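Long-range contact in De novo protein based on the inhibitor Amoebiasin-1 (Entamoeba histolytica, PDB 5SWK), which probably inhibits cysteine proteases of the amoeba, as a member of the chagasin-like I42 inhibitor family: residues D[4-9]-D[23-28]. Numbering follows the deposited sequence.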
loop_
_atom_site.group_PDB
_atom_site.type_symbol
_atom_site.label_atom_id
_atom_site.label_comp_id
_atom_site.label_asym_id
_atom_site.label_seq_id
_atom_site.Cartn_x
_atom_site.Cartn_y
_atom_site.Cartn_z
ATOM N N MET D 4 -6.711 18.461 -28.817
ATOM C CA MET D 4 -7.398 17.191 -29.025
ATOM C C MET D 4 -7.188 16.248 -27.841
ATOM O O MET D 4 -8.139 15.885 -27.149
ATOM C CB MET D 4 -6.921 16.530 -30.319
ATOM C CG MET D 4 -7.583 17.084 -31.572
ATOM S SD MET D 4 -6.766 16.555 -33.090
ATOM C CE MET D 4 -7.513 17.673 -34.278
ATOM N N SER D 5 -5.940 15.855 -27.610
ATOM C CA SER D 5 -5.618 14.973 -26.494
ATOM C C SER D 5 -4.723 15.686 -25.490
ATOM O O SER D 5 -3.919 16.538 -25.862
ATOM C CB SER D 5 -4.942 13.695 -26.993
ATOM O OG SER D 5 -3.743 13.997 -27.684
ATOM N N LEU D 6 -4.873 15.339 -24.216
ATOM C CA LEU D 6 -4.057 15.938 -23.169
ATOM C C LEU D 6 -2.792 15.121 -22.969
ATOM O O LEU D 6 -2.786 13.912 -23.192
ATOM C CB LEU D 6 -4.826 16.039 -21.852
ATOM C CG LEU D 6 -6.104 16.882 -21.790
ATOM C CD1 LEU D 6 -6.010 18.114 -22.680
ATOM C CD2 LEU D 6 -7.298 16.050 -22.174
ATOM N N THR D 7 -1.718 15.788 -22.563
ATOM C CA THR D 7 -0.455 15.116 -22.301
ATOM C C THR D 7 0.116 15.633 -20.992
ATOM O O THR D 7 -0.575 16.328 -20.249
ATOM C CB THR D 7 0.563 15.334 -23.436
ATOM O OG1 THR D 7 0.832 16.731 -23.577
ATOM C CG2 THR D 7 0.025 14.790 -24.752
ATOM N N GLU D 8 1.374 15.299 -20.720
ATOM C CA GLU D 8 2.027 15.693 -19.470
ATOM C C GLU D 8 1.935 17.200 -19.209
ATOM O O GLU D 8 1.864 17.637 -18.061
ATOM C CB GLU D 8 3.495 15.256 -19.482
ATOM C CG GLU D 8 3.709 13.744 -19.343
ATOM C CD GLU D 8 3.653 12.982 -20.667
ATOM O OE1 GLU D 8 3.212 13.551 -21.693
ATOM O OE2 GLU D 8 4.065 11.801 -20.678
ATOM N N ASP D 9 1.915 17.989 -20.276
ATOM C CA ASP D 9 1.882 19.441 -20.144
ATOM C C ASP D 9 0.556 19.962 -19.604
ATOM O O ASP D 9 0.471 21.107 -19.161
ATOM C CB ASP D 9 2.187 20.102 -21.487
ATOM C CG ASP D 9 3.653 20.007 -21.857
ATOM O OD1 ASP D 9 4.466 19.626 -20.984
ATOM O OD2 ASP D 9 3.995 20.323 -23.016
ATOM N N LYS D 23 -12.745 11.983 -23.763
ATOM C CA LYS D 23 -11.506 12.702 -24.024
ATOM C C LYS D 23 -10.357 11.768 -23.717
ATOM O O LYS D 23 -10.518 10.802 -22.972
ATOM C CB LYS D 23 -11.409 13.981 -23.188
ATOM C CG LYS D 23 -12.236 15.143 -23.723
ATOM C CD LYS D 23 -11.510 15.898 -24.828
ATOM C CE LYS D 23 -10.281 16.620 -24.289
ATOM N NZ LYS D 23 -9.567 17.401 -25.341
ATOM N N GLU D 24 -9.198 12.056 -24.291
ATOM C CA GLU D 24 -8.055 11.174 -24.149
ATOM C C GLU D 24 -6.837 11.836 -23.528
ATOM O O GLU D 24 -6.410 12.910 -23.950
ATOM C CB GLU D 24 -7.686 10.598 -25.519
ATOM C CG GLU D 24 -6.606 9.540 -25.476
ATOM C CD GLU D 24 -6.509 8.772 -26.781
ATOM O OE1 GLU D 24 -6.352 9.417 -27.838
ATOM O OE2 GLU D 24 -6.607 7.527 -26.748
ATOM N N ILE D 25 -6.291 11.175 -22.511
ATOM C CA ILE D 25 -5.019 11.559 -21.914
ATOM C C ILE D 25 -3.959 10.574 -22.387
ATOM O O ILE D 25 -4.186 9.367 -22.368
ATOM C CB ILE D 25 -5.087 11.550 -20.377
ATOM C CG1 ILE D 25 -6.279 12.373 -19.877
ATOM C CG2 ILE D 25 -3.780 12.044 -19.776
ATOM C CD1 ILE D 25 -6.558 12.162 -18.393
ATOM N N ILE D 26 -2.815 11.078 -22.835
ATOM C CA ILE D 26 -1.750 10.203 -23.282
ATOM C C ILE D 26 -0.469 10.529 -22.530
ATOM O O ILE D 26 -0.005 11.667 -22.540
ATOM C CB ILE D 26 -1.511 10.319 -24.801
ATOM C CG1 ILE D 26 -2.817 10.100 -25.569
ATOM C CG2 ILE D 26 -0.452 9.322 -25.241
ATOM C CD1 ILE D 26 -2.693 10.256 -27.079
ATOM N N LEU D 27 0.098 9.524 -21.869
ATOM C CA LEU D 27 1.297 9.732 -21.065
ATOM C C LEU D 27 2.335 8.682 -21.392
ATOM O O LEU D 27 2.005 7.504 -21.519
ATOM C CB LEU D 27 0.960 9.684 -19.574
ATOM C CG LEU D 27 -0.141 10.626 -19.085
ATOM C CD1 LEU D 27 -0.586 10.213 -17.701
ATOM C CD2 LEU D 27 0.357 12.055 -19.072
ATOM N N HIS D 28 3.589 9.089 -21.548
ATOM C CA HIS D 28 4.626 8.109 -21.832
ATOM C C HIS D 28 4.907 7.295 -20.578
ATOM O O HIS D 28 4.834 7.802 -19.461
ATOM C CB HIS D 28 5.914 8.765 -22.338
ATOM C CG HIS D 28 6.930 7.780 -22.836
ATOM N ND1 HIS D 28 6.966 7.344 -24.144
ATOM C CD2 HIS D 28 7.933 7.130 -22.197
ATOM C CE1 HIS D 28 7.952 6.477 -24.291
ATOM N NE2 HIS D 28 8.554 6.330 -23.124
HETATM O O HOH W 1 -9.297 13.486 -26.865
HETATM O O HOH W 2 2.492 11.892 -23.811
HETATM O O HOH W 3 5.087 10.488 -18.343
#
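Leu6 joins the short N-terminal strand 5-6, outermost in its sheet within the chain, to the edge of strand 22-29 with two backbone hydrogen bonds: Leu6 N to Glu24 O at 2.9 Å and Ile26 N to Leu6 O at 2.9 Å. Both N-H...O angles (157° and 167°) are fairly straight, and one residue reaching partners on either side of Ile25 is the mark of parallel pairing. The other edge of 22-29 bonds strand 65-73; its end leads into the BC loop motif Asn30-Tyr35, assigned by analogy, of this I42 inhibitor fold.

Side chains continue the bonding where the backbones diverge. In one of its two conformers Lys23, bent at chi2 and chi3, curls back so that NZ reaches Met4 O at 2.8 Å from above the carbonyl plane. A water links the same oxygen to Glu24 N. Downstream, Glu8, bent at chi2, turns its carboxylate to the strand: the syn side of OE2 accepts His28 N at 2.9 Å. Two further waters tie Glu8 OE1 to Ile26 O and OE2 to His28 O, the latter also held by Trp37 NE1.

Apolar contact is modest. Leu6 CD2 meets Lys23 CE at 3.7 Å in that conformer, the two side chains crossing at about a right angle, while Leu27 CD2 lies 3.8 Å from Glu8 CG. Phe103 of a second subunit packs on Ile25 and Leu27.

The chemistry suggests an attachment combining a short backbone pairing and a buried leucine with Glu8 and water-mediated links at its ends, the lysine adding an occasional bond.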